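Local coordinates for protein endonuclease and methylase LlaGI (Lactococcus lactis, PDB 5FFJ) that recognises and probably methylates specific DNA sequences as a Type ISP restriction-modification enzyme, coupling a methyltransferase to a helicase-like ATPase and, in its full-length form, a nuclease, at residues H777-L783 / G812-T818; G742-V748 / I788-I793; G1295-S1301 / S1326-I1332; Y1287-W1293 / L1383-V1388. One frame throughout, in Å; residues are numbered along the deposited sequence.

Contact 1. Residues H777-L783 / G812-T818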
# COMPACT_ATOMS: atom_id res chain seq x y z
N HIS A 777 4.67 3.46 -29.29
CA HIS A 777 4.93 4.48 -28.28
C HIS A 777 4.39 4.06 -26.92
O HIS A 777 3.37 3.38 -26.82
CB HIS A 777 4.31 5.81 -28.69
CG HIS A 777 4.48 6.13 -30.14
ND1 HIS A 777 5.39 7.05 -30.60
CD2 HIS A 777 3.84 5.66 -31.24
CE1 HIS A 777 5.31 7.13 -31.92
NE2 HIS A 777 4.38 6.30 -32.33
N ALA A 778 5.09 4.48 -25.87
CA ALA A 778 4.63 4.24 -24.51
C ALA A 778 5.37 5.15 -23.54
O ALA A 778 6.36 5.79 -23.91
CB ALA A 778 4.84 2.79 -24.13
N ASN A 779 4.88 5.21 -22.31
CA ASN A 779 5.44 6.14 -21.34
C ASN A 779 5.06 5.76 -19.91
O ASN A 779 4.01 5.17 -19.67
CB ASN A 779 4.97 7.56 -21.67
CG ASN A 779 3.54 7.59 -22.18
OD1 ASN A 779 2.79 6.64 -22.00
ND2 ASN A 779 3.16 8.70 -22.82
N GLU A 780 5.95 6.08 -18.97
CA GLU A 780 5.73 5.81 -17.56
C GLU A 780 6.07 7.04 -16.73
O GLU A 780 6.82 7.91 -17.18
CB GLU A 780 6.58 4.62 -17.10
CG GLU A 780 5.78 3.54 -16.38
CD GLU A 780 5.30 3.96 -15.00
OE1 GLU A 780 4.15 3.62 -14.65
OE2 GLU A 780 6.07 4.61 -14.27
N ILE A 781 5.52 7.11 -15.52
CA ILE A 781 5.70 8.27 -14.66
C ILE A 781 6.75 7.98 -13.58
O ILE A 781 7.25 8.90 -12.93
CB ILE A 781 4.35 8.68 -14.01
CG1 ILE A 781 4.52 9.93 -13.15
CG2 ILE A 781 3.77 7.53 -13.19
CD1 ILE A 781 3.21 10.59 -12.77
N VAL A 782 7.09 6.70 -13.43
CA VAL A 782 8.08 6.28 -12.44
C VAL A 782 9.42 5.97 -13.10
O VAL A 782 9.47 5.38 -14.18
CB VAL A 782 7.61 5.04 -11.66
CG1 VAL A 782 8.59 4.69 -10.56
CG2 VAL A 782 6.21 5.27 -11.09
N LEU A 783 10.50 6.36 -12.43
CA LEU A 783 11.85 6.16 -12.95
C LEU A 783 12.18 4.69 -13.17
O LEU A 783 12.51 4.28 -14.29
CB LEU A 783 12.87 6.77 -11.98
CG LEU A 783 14.35 6.61 -12.35
CD1 LEU A 783 14.67 7.36 -13.63
CD2 LEU A 783 15.23 7.10 -11.21
N GLY A 812 10.80 4.54 -28.90
CA GLY A 812 9.45 5.05 -28.69
C GLY A 812 8.98 5.20 -27.25
O GLY A 812 7.79 5.40 -27.03
N ILE A 813 9.89 5.11 -26.29
CA ILE A 813 9.50 5.20 -24.88
C ILE A 813 9.82 6.57 -24.27
O ILE A 813 10.94 7.08 -24.42
CB ILE A 813 10.17 4.09 -24.03
CG1 ILE A 813 9.64 4.12 -22.60
CG2 ILE A 813 11.69 4.22 -24.06
CD1 ILE A 813 10.09 2.96 -21.74
N VAL A 814 8.83 7.15 -23.61
CA VAL A 814 8.98 8.42 -22.90
C VAL A 814 8.89 8.21 -21.39
O VAL A 814 8.55 7.12 -20.93
CB VAL A 814 7.90 9.45 -23.32
CG1 VAL A 814 8.39 10.87 -23.11
CG2 VAL A 814 7.48 9.25 -24.78
N LEU A 815 9.22 9.24 -20.62
CA LEU A 815 8.99 9.27 -19.18
C LEU A 815 8.11 10.46 -18.79
O LEU A 815 8.62 11.56 -18.53
CB LEU A 815 10.32 9.36 -18.43
CG LEU A 815 10.20 9.49 -16.91
CD1 LEU A 815 10.05 8.13 -16.26
CD2 LEU A 815 11.38 10.25 -16.36
N THR A 816 6.80 10.25 -18.70
CA THR A 816 5.86 11.36 -18.53
C THR A 816 4.57 11.01 -17.80
O THR A 816 4.25 9.84 -17.60
CB THR A 816 5.43 11.94 -19.90
OG1 THR A 816 5.06 10.87 -20.78
CG2 THR A 816 6.54 12.76 -20.53
N ASP A 817 3.85 12.06 -17.43
CA ASP A 817 2.46 11.96 -16.98
C ASP A 817 1.57 12.36 -18.15
O ASP A 817 1.42 13.55 -18.44
CB ASP A 817 2.22 12.88 -15.78
CG ASP A 817 0.77 12.86 -15.31
OD1 ASP A 817 0.05 11.90 -15.65
OD2 ASP A 817 0.36 13.81 -14.61
N THR A 818 1.00 11.36 -18.83
CA THR A 818 0.26 11.61 -20.07
C THR A 818 -0.88 12.59 -19.85
O THR A 818 -1.32 13.25 -20.78
CB THR A 818 -0.33 10.31 -20.67
OG1 THR A 818 -1.52 9.95 -19.97
CG2 THR A 818 0.67 9.18 -20.59

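Contact 2. Residues G742-V748 / I788-I793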
# COMPACT_ATOMS: atom_id res chain seq x y z
N GLY A 742 3.88 1.04 -17.43
CA GLY A 742 4.35 0.28 -16.29
C GLY A 742 5.67 -0.38 -16.60
O GLY A 742 6.71 0.27 -16.63
N THR A 743 5.63 -1.69 -16.84
CA THR A 743 6.82 -2.45 -17.22
C THR A 743 6.83 -2.77 -18.72
O THR A 743 7.68 -3.53 -19.19
CB THR A 743 6.92 -3.77 -16.42
OG1 THR A 743 5.77 -4.59 -16.70
CG2 THR A 743 6.99 -3.48 -14.93
N GLY A 744 5.89 -2.19 -19.46
CA GLY A 744 5.83 -2.37 -20.90
C GLY A 744 5.26 -3.72 -21.29
O GLY A 744 5.44 -4.19 -22.41
N THR A 745 4.56 -4.35 -20.34
CA THR A 745 3.89 -5.63 -20.58
C THR A 745 3.00 -5.59 -21.82
O THR A 745 2.92 -6.56 -22.56
CB THR A 745 3.01 -6.06 -19.36
OG1 THR A 745 3.85 -6.29 -18.22
CG2 THR A 745 2.21 -7.34 -19.66
N PHE A 746 2.33 -4.46 -22.03
CA PHE A 746 1.41 -4.30 -23.15
C PHE A 746 2.13 -4.05 -24.47
O PHE A 746 1.50 -3.94 -25.52
CB PHE A 746 0.42 -3.17 -22.86
CG PHE A 746 -0.68 -3.55 -21.92
CD1 PHE A 746 -1.86 -4.08 -22.41
CD2 PHE A 746 -0.54 -3.37 -20.55
CE1 PHE A 746 -2.88 -4.43 -21.55
CE2 PHE A 746 -1.56 -3.72 -19.69
CZ PHE A 746 -2.74 -4.25 -20.19
N ILE A 747 3.46 -3.95 -24.41
CA ILE A 747 4.29 -3.91 -25.61
C ILE A 747 4.99 -5.25 -25.79
O ILE A 747 4.97 -5.82 -26.88
CB ILE A 747 5.35 -2.79 -25.54
CG1 ILE A 747 4.67 -1.42 -25.57
CG2 ILE A 747 6.35 -2.91 -26.71
CD1 ILE A 747 5.61 -0.24 -25.56
N VAL A 748 5.60 -5.73 -24.71
CA VAL A 748 6.28 -7.02 -24.70
C VAL A 748 5.40 -8.10 -25.31
O VAL A 748 5.86 -8.91 -26.12
CB VAL A 748 6.66 -7.42 -23.26
CG1 VAL A 748 7.09 -8.88 -23.20
CG2 VAL A 748 7.76 -6.51 -22.74
N ILE A 788 13.12 -0.34 -16.57
CA ILE A 788 12.74 -1.74 -16.72
C ILE A 788 11.88 -1.95 -17.96
O ILE A 788 12.04 -2.93 -18.68
CB ILE A 788 12.00 -2.24 -15.47
CG1 ILE A 788 12.97 -2.26 -14.28
CG2 ILE A 788 11.39 -3.62 -15.69
CD1 ILE A 788 12.30 -2.46 -12.94
N ALA A 789 10.95 -1.03 -18.20
CA ALA A 789 10.07 -1.12 -19.35
C ALA A 789 10.86 -1.01 -20.65
O ALA A 789 10.59 -1.73 -21.61
CB ALA A 789 9.01 -0.04 -19.30
N ALA A 790 11.84 -0.11 -20.68
CA ALA A 790 12.69 0.06 -21.85
C ALA A 790 13.43 -1.23 -22.16
O ALA A 790 13.30 -1.77 -23.26
CB ALA A 790 13.68 1.20 -21.63
N ILE A 791 14.20 -1.72 -21.19
CA ILE A 791 14.98 -2.94 -21.36
C ILE A 791 14.12 -4.10 -21.84
O ILE A 791 14.44 -4.75 -22.83
CB ILE A 791 15.67 -3.35 -20.04
CG1 ILE A 791 16.61 -2.25 -19.55
CG2 ILE A 791 16.45 -4.66 -20.22
CD1 ILE A 791 17.16 -2.48 -18.15
N ASN A 792 13.03 -4.36 -21.12
CA ASN A 792 12.15 -5.49 -21.42
C ASN A 792 11.64 -5.48 -22.86
O ASN A 792 11.37 -6.54 -23.43
CB ASN A 792 10.97 -5.51 -20.45
CG ASN A 792 11.35 -6.08 -19.10
OD1 ASN A 792 10.93 -7.18 -18.74
ND2 ASN A 792 12.15 -5.34 -18.35
N ILE A 793 11.49 -4.29 -23.44
CA ILE A 793 11.11 -4.18 -24.84
C ILE A 793 12.36 -4.34 -25.71
O ILE A 793 12.32 -5.02 -26.74
CB ILE A 793 10.44 -2.83 -25.15
CG1 ILE A 793 9.21 -2.63 -24.26
CG2 ILE A 793 10.01 -2.76 -26.61
CD1 ILE A 793 8.74 -1.19 -24.18

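Contact 3. Residues G1295-S1301 / S1326-I1332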
# COMPACT_ATOMS: atom_id res chain seq x y z
N GLY A 1295 -36.77 -24.78 20.31
CA GLY A 1295 -35.76 -25.82 20.38
C GLY A 1295 -34.45 -25.42 21.02
O GLY A 1295 -33.69 -26.27 21.47
N ILE A 1296 -34.19 -24.12 21.09
CA ILE A 1296 -32.89 -23.62 21.51
C ILE A 1296 -32.60 -23.93 22.98
O ILE A 1296 -33.50 -23.89 23.82
CB ILE A 1296 -32.78 -22.09 21.28
CG1 ILE A 1296 -33.07 -21.77 19.81
CG2 ILE A 1296 -31.40 -21.58 21.69
CD1 ILE A 1296 -33.12 -20.29 19.50
N GLU A 1297 -31.33 -24.24 23.27
CA GLU A 1297 -30.88 -24.51 24.63
C GLU A 1297 -29.60 -23.73 24.92
O GLU A 1297 -28.77 -23.53 24.03
CB GLU A 1297 -30.64 -26.01 24.83
CG GLU A 1297 -30.24 -26.40 26.24
CD GLU A 1297 -30.07 -27.90 26.41
OE1 GLU A 1297 -30.26 -28.63 25.42
OE2 GLU A 1297 -29.73 -28.34 27.53
N VAL A 1298 -29.45 -23.29 26.17
CA VAL A 1298 -28.31 -22.47 26.57
C VAL A 1298 -27.56 -23.13 27.73
O VAL A 1298 -28.06 -23.21 28.85
CB VAL A 1298 -28.77 -21.06 27.00
CG1 VAL A 1298 -27.57 -20.14 27.20
CG2 VAL A 1298 -29.73 -20.47 25.98
N GLU A 1299 -26.34 -23.59 27.44
CA GLU A 1299 -25.51 -24.26 28.43
C GLU A 1299 -24.51 -23.29 29.05
O GLU A 1299 -23.66 -22.74 28.35
CB GLU A 1299 -24.76 -25.44 27.80
CG GLU A 1299 -25.66 -26.46 27.12
CD GLU A 1299 -24.87 -27.56 26.42
OE1 GLU A 1299 -23.67 -27.36 26.15
OE2 GLU A 1299 -25.46 -28.63 26.16
N ILE A 1300 -24.60 -23.10 30.37
CA ILE A 1300 -23.71 -22.18 31.08
C ILE A 1300 -22.91 -22.91 32.15
O ILE A 1300 -23.46 -23.32 33.18
CB ILE A 1300 -24.51 -21.03 31.73
CG1 ILE A 1300 -25.34 -20.30 30.67
CG2 ILE A 1300 -23.56 -20.07 32.45
CD1 ILE A 1300 -26.20 -19.18 31.21
N SER A 1301 -21.61 -23.07 31.91
CA SER A 1301 -20.73 -23.71 32.87
C SER A 1301 -20.60 -22.86 34.14
O SER A 1301 -21.05 -23.27 35.21
CB SER A 1301 -19.35 -23.95 32.26
OG SER A 1301 -18.71 -22.72 31.96
N SER A 1326 -17.34 -20.33 28.29
CA SER A 1326 -18.24 -20.79 29.34
C SER A 1326 -19.62 -21.14 28.77
O SER A 1326 -20.15 -22.22 29.04
CB SER A 1326 -18.38 -19.73 30.43
OG SER A 1326 -17.14 -19.47 31.05
N ILE A 1327 -20.18 -20.22 28.00
CA ILE A 1327 -21.55 -20.35 27.49
C ILE A 1327 -21.58 -20.77 26.02
O ILE A 1327 -20.78 -20.30 25.22
CB ILE A 1327 -22.34 -19.04 27.66
CG1 ILE A 1327 -22.20 -18.51 29.09
CG2 ILE A 1327 -23.81 -19.24 27.29
CD1 ILE A 1327 -22.79 -17.13 29.30
N THR A 1328 -22.53 -21.65 25.69
CA THR A 1328 -22.78 -22.04 24.31
C THR A 1328 -24.29 -22.15 24.06
O THR A 1328 -25.06 -22.41 24.99
CB THR A 1328 -22.12 -23.39 23.95
OG1 THR A 1328 -22.84 -24.46 24.57
CG2 THR A 1328 -20.67 -23.42 24.40
N ILE A 1329 -24.69 -21.94 22.81
CA ILE A 1329 -26.09 -21.99 22.42
C ILE A 1329 -26.28 -23.08 21.37
O ILE A 1329 -25.58 -23.08 20.36
CB ILE A 1329 -26.58 -20.64 21.87
CG1 ILE A 1329 -26.31 -19.51 22.87
CG2 ILE A 1329 -28.06 -20.69 21.54
CD1 ILE A 1329 -24.94 -18.88 22.74
N LYS A 1330 -27.22 -23.99 21.60
CA LYS A 1330 -27.42 -25.13 20.72
C LYS A 1330 -28.85 -25.22 20.21
O LYS A 1330 -29.76 -24.60 20.75
CB LYS A 1330 -27.04 -26.43 21.44
CG LYS A 1330 -25.54 -26.59 21.65
CD LYS A 1330 -25.19 -27.83 22.46
CE LYS A 1330 -23.71 -28.18 22.31
NZ LYS A 1330 -23.14 -28.80 23.54
N ASN A 1331 -29.04 -26.01 19.15
CA ASN A 1331 -30.35 -26.24 18.54
C ASN A 1331 -30.97 -24.98 17.95
O ASN A 1331 -32.19 -24.79 18.01
CB ASN A 1331 -31.30 -26.86 19.56
CG ASN A 1331 -30.74 -28.10 20.21
OD1 ASN A 1331 -29.82 -28.73 19.68
ND2 ASN A 1331 -31.28 -28.46 21.37
N ILE A 1332 -30.14 -24.12 17.37
CA ILE A 1332 -30.64 -22.93 16.68
C ILE A 1332 -31.24 -23.32 15.34
O ILE A 1332 -30.59 -24.02 14.56
CB ILE A 1332 -29.52 -21.90 16.45
CG1 ILE A 1332 -28.93 -21.45 17.79
CG2 ILE A 1332 -30.06 -20.70 15.66
CD1 ILE A 1332 -27.72 -20.55 17.67

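Contact 4. Residues Y1287-W1293 / L1383-V1388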
# COMPACT_ATOMS: atom_id res chain seq x y z
N TYR A 1287 -36.39 -5.70 19.70
CA TYR A 1287 -35.50 -6.76 19.26
C TYR A 1287 -34.58 -7.30 20.36
O TYR A 1287 -34.07 -8.41 20.25
CB TYR A 1287 -34.65 -6.26 18.09
CG TYR A 1287 -33.64 -5.20 18.49
CD1 TYR A 1287 -32.35 -5.55 18.89
CD2 TYR A 1287 -33.98 -3.85 18.48
CE1 TYR A 1287 -31.43 -4.59 19.25
CE2 TYR A 1287 -33.06 -2.88 18.85
CZ TYR A 1287 -31.79 -3.26 19.23
OH TYR A 1287 -30.86 -2.31 19.60
N GLU A 1288 -34.36 -6.51 21.41
CA GLU A 1288 -33.33 -6.84 22.40
C GLU A 1288 -33.87 -7.72 23.53
O GLU A 1288 -33.10 -8.24 24.33
CB GLU A 1288 -32.70 -5.57 22.98
CG GLU A 1288 -33.47 -4.26 22.77
CD GLU A 1288 -32.75 -3.05 23.33
OE1 GLU A 1288 -33.43 -2.09 23.76
OE2 GLU A 1288 -31.50 -3.05 23.35
N ASN A 1289 -35.19 -7.87 23.59
CA ASN A 1289 -35.81 -8.77 24.57
C ASN A 1289 -37.03 -9.46 23.99
O ASN A 1289 -38.10 -8.86 23.87
CB ASN A 1289 -36.19 -8.01 25.83
CG ASN A 1289 -35.00 -7.74 26.73
OD1 ASN A 1289 -34.46 -8.65 27.34
ND2 ASN A 1289 -34.59 -6.48 26.80
N GLN A 1290 -36.86 -10.73 23.64
CA GLN A 1290 -37.90 -11.51 22.98
C GLN A 1290 -37.85 -12.95 23.49
O GLN A 1290 -36.77 -13.48 23.74
CB GLN A 1290 -37.69 -11.47 21.46
CG GLN A 1290 -38.96 -11.46 20.64
CD GLN A 1290 -39.77 -10.19 20.83
OE1 GLN A 1290 -39.21 -9.10 20.96
NE2 GLN A 1290 -41.09 -10.33 20.85
N PRO A 1291 -39.03 -13.59 23.66
CA PRO A 1291 -39.06 -14.98 24.13
C PRO A 1291 -38.23 -15.93 23.26
O PRO A 1291 -38.40 -15.94 22.05
CB PRO A 1291 -40.55 -15.35 24.03
CG PRO A 1291 -41.26 -14.06 24.15
CD PRO A 1291 -40.39 -13.05 23.48
N ILE A 1292 -37.35 -16.71 23.89
CA ILE A 1292 -36.48 -17.64 23.18
C ILE A 1292 -37.28 -18.66 22.36
O ILE A 1292 -38.35 -19.10 22.78
CB ILE A 1292 -35.55 -18.40 24.16
CG1 ILE A 1292 -34.55 -19.27 23.40
CG2 ILE A 1292 -36.36 -19.24 25.13
CD1 ILE A 1292 -33.42 -19.79 24.25
N TRP A 1293 -36.75 -19.03 21.20
CA TRP A 1293 -37.43 -19.98 20.33
C TRP A 1293 -37.45 -21.36 20.98
O TRP A 1293 -36.68 -21.64 21.89
CB TRP A 1293 -36.74 -20.04 18.96
CG TRP A 1293 -37.66 -20.45 17.84
CD1 TRP A 1293 -37.64 -21.63 17.16
CD2 TRP A 1293 -38.73 -19.67 17.27
NE1 TRP A 1293 -38.63 -21.64 16.20
CE2 TRP A 1293 -39.31 -20.45 16.25
CE3 TRP A 1293 -39.24 -18.40 17.53
CZ2 TRP A 1293 -40.38 -20.00 15.48
CZ3 TRP A 1293 -40.31 -17.95 16.76
CH2 TRP A 1293 -40.87 -18.75 15.76
N LEU A 1383 -30.14 -14.19 21.69
CA LEU A 1383 -31.26 -15.12 21.75
C LEU A 1383 -32.52 -14.49 21.16
O LEU A 1383 -33.23 -15.13 20.39
CB LEU A 1383 -31.52 -15.55 23.19
CG LEU A 1383 -30.42 -16.39 23.86
CD1 LEU A 1383 -30.78 -16.68 25.31
CD2 LEU A 1383 -30.17 -17.68 23.11
N SER A 1384 -32.78 -13.24 21.52
CA SER A 1384 -33.97 -12.54 21.04
C SER A 1384 -33.94 -12.36 19.53
O SER A 1384 -34.95 -12.60 18.86
CB SER A 1384 -34.09 -11.17 21.72
OG SER A 1384 -34.29 -11.30 23.12
N VAL A 1385 -32.79 -11.96 19.01
CA VAL A 1385 -32.64 -11.71 17.57
C VAL A 1385 -32.92 -12.97 16.75
O VAL A 1385 -33.43 -12.87 15.63
CB VAL A 1385 -31.22 -11.18 17.26
CG1 VAL A 1385 -30.89 -11.29 15.77
CG2 VAL A 1385 -31.10 -9.73 17.70
N ILE A 1386 -32.59 -14.14 17.29
CA ILE A 1386 -32.91 -15.40 16.62
C ILE A 1386 -34.41 -15.53 16.42
O ILE A 1386 -34.87 -15.97 15.36
CB ILE A 1386 -32.40 -16.63 17.40
CG1 ILE A 1386 -30.88 -16.60 17.53
CG2 ILE A 1386 -32.85 -17.92 16.71
CD1 ILE A 1386 -30.29 -17.76 18.32
N THR A 1387 -35.18 -15.17 17.44
CA THR A 1387 -36.63 -15.34 17.39
C THR A 1387 -37.26 -14.17 16.65
O THR A 1387 -38.34 -14.30 16.07
CB THR A 1387 -37.23 -15.45 18.80
OG1 THR A 1387 -37.42 -14.14 19.35
CG2 THR A 1387 -36.31 -16.27 19.70
N VAL A 1388 -36.59 -13.02 16.67
CA VAL A 1388 -36.97 -11.91 15.81
C VAL A 1388 -36.85 -12.35 14.36
O VAL A 1388 -37.73 -12.08 13.54
CB VAL A 1388 -36.09 -10.67 16.05
CG1 VAL A 1388 -36.27 -9.64 14.93
CG2 VAL A 1388 -36.41 -10.04 17.40

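Contact 1. Residues H777-L783 / G812-T818
Ala-778 pairs with Ile-813, and Asn-779 with Val-814, where strands 777-780 and 813-815 run parallel, their axes 4.6 Å apart at closest approach and inclined by 25°. Ala-778 is held through both its backbone N and its O: the N donates to Gly-812 O at 3.1 Å, while the O takes the N-H of Val-814 at 2.8 Å, almost straight at 168°. Beyond this the pairing weakens. Glu-780 N reaches Val-814 O only at 3.4 Å, and the bond from Thr-816 N to Glu-780 O is bent and weak.

On the face that carries Asn-779 and Val-814, the CB atoms of these two residues meet at 3.9 Å. Asn-779 has CG tucked between its backbone N and carbonyl carbon (chi1 37°), which lays the amide group across Thr-818, whose CG2 lies 3.6 Å from Asn-779 CG. Replacing Asn-779 with an alanine would probably uncover the methyl of Thr-818 and open a gap between it and the strand. On the other face Leu-815 turns CD1 in beside Val-782 O, at 3.5 Å, and Ile-813 and Leu-815 lie under Tyr-786 of helix 783-797.

Strand 776-780, helix 783-797 and the parallel strand 813-815 form a beta-alpha-beta crossover at the edge of the methyltransferase's Rossmann-like sheet. Helix 834-841 covers Val-814 and Thr-816. The regular backbone bonds at Ala-778 thus anchor the edge strand, while beyond Glu-780 side-chain contacts take over from the weak bonds, with Ile-781 CD1 beside the CB of Asp-817.

Contact 2. Residues G742-V748 / I788-I793
Gly-742 turns its carbonyl O toward the methyl of Ala-789, 3.5 Å from CB, where the loop after strand 736-738 passes the helix 783-797. At Thr-743 the chain draws closest to that helix: its O receives a CA-H...O contact from Ala-789 CA at 3.4 Å and lies 4.0 Å from Asn-792 CB. Gly-744 is the N-cap of helix 745-760. A side chain here would point toward helix 783-797, close to Ile-793, and the glycine O takes the N-H groups of both Ile-747 and Val-748 as the first turn closes.

Ile-747 then brings two branches to Ile-793. Its CG2, anti to the backbone N, sits 3.7 Å from Ile-793 CG2, and the two CD1 atoms meet at 3.6 Å; Phe-810 packs on both side chains. Val-748 finishes the run by resting CG2 against Asn-792 O at 3.7 Å.

Together with the preceding residues, the glycine-threonine-glycine run matches the glycine-rich motif that forms part of the S-adenosylmethionine site in N-6 DNA methyltransferases, a role that is probable here. Between the two segments the join consists of methyl packing and a CA-H...O contact, with no conventional hydrogen bond; the small Gly-744 and Ala-789 are consistent with the close approach of loop and helix, and the isoleucine pair supplies the apolar packing beside it.

Contact 3. Residues G1295-S1301 / S1326-I1332
Glu-1299 and Lys-1330 both set CG anti to the carbonyl carbon (chi1 -56° and -71°), and each chain runs out extended from there until Lys-1330 bends at its last torsion, which brings its ammonium to the carboxylate. The side chains cross at an angle, and NZ meets OE1 of Glu-1299 at 3.0 Å in a salt bridge, on the syn side but 34° out of the carboxylate plane.

Beneath them the strands 1297-1300 and 1327-1330 are antiparallel. Glu-1297 with Lys-1330 and Glu-1299 with Thr-1328 are the hydrogen-bonded pairs, each with two backbone bonds; Lys-1330 N to Glu-1297 O measures 2.9 Å. At one end Asn-1331 adds a side-chain bond, ND2 to Gly-1295 O at 3.3 Å, with that oxygen lying in the plane of its amide.

The other face is aliphatic. Ile-1327 CG2 lies 3.9 Å from Val-1298 CG1, and just before the strand Ile-1296 CG2 touches Ile-1329 CG2 at 3.5 Å. Helix 1377-1398 covers Ile-1327 and Ile-1329 through Leu-1379 and Leu-1382. Strand 1297-1300 is an outer strand of a small antiparallel sheet in the specificity domain, completed by strand 1321-1322. The pairing is thus amphipathic: charge spans one face, while the other offers Ile-1327 and Ile-1329 to helix 1377-1398.

Contact 4. Residues Y1287-W1293 / L1383-V1388
Thr-1387, Ser-1384 and Gln-1290 bury the most surface here, and the loop 1287-1293 wraps around the two helix residues. Ser-1384 OG accepts the backbone N-H of Gln-1290 at 2.7 Å; the same hydroxyl bonds to Asn-1380 O one turn back, so it links the loop to the helix backbone. With OG anti to the carbonyl carbon (chi1 -64°), the Ser-1384 side chain stands up under the bend at Asn-1289 and Gln-1290, its CB 3.6 Å from the CB of Gln-1290. The aliphatic part of Gln-1290 then crosses Thr-1387, CG lying 3.3 Å from OG1.

The helix is the long C-terminal one, 1377-1398, of the specificity region; the loop joins helix 1270-1285 to strand 1297-1300 and packs without regular structure across helix 1377-1398.

Thr-1387 turns OG1 back to Ser-1384 O, 3.0 Å away and on a lone pair in the carbonyl plane, an oxygen that Val-1388 N also uses. Its CG2 is thereby left facing the loop backbone between Pro-1291 O and Trp-1293 N, and its CB lies 3.8 Å from CE3 of the Trp-1293 indole. A glycine in place of Thr-1387 would probably open a gap under the Pro-1291 to Trp-1293 backbone and leave Ser-1384 O one donor short. Toward the ends of the helix segment, Ile-1292 CD1 meets Leu-1383 CD2 at 4.0 Å, and Tyr-1287 CB rests 4.2 Å from Val-1388 CG2.

The four contacts fall into two pairs on opposite sides of the chain's centre. Contacts 1 and 2, with centres 11 Å apart, share the methyltransferase fold: their segments alternate along the chain, and Ala-778 CB touches Ile-747 CD1 at 3.4 Å, so strand 776-780 packs against the helix that follows the probable cofactor-binding loop. Contacts 3 and 4, 14 Å apart between centres, belong to the specificity region; contact 3 is nested within the loop closed by contact 4, and Ile-1296 CD1 meets Ile-1386 CG2 at 3.7 Å. Centres of contacts 1 and 3 are 64 Å apart. Nearest atoms to the bound DNA are about 9 and 8 Å for contacts 1 and 2, and about 14 and 15 Å for contacts 3 and 4.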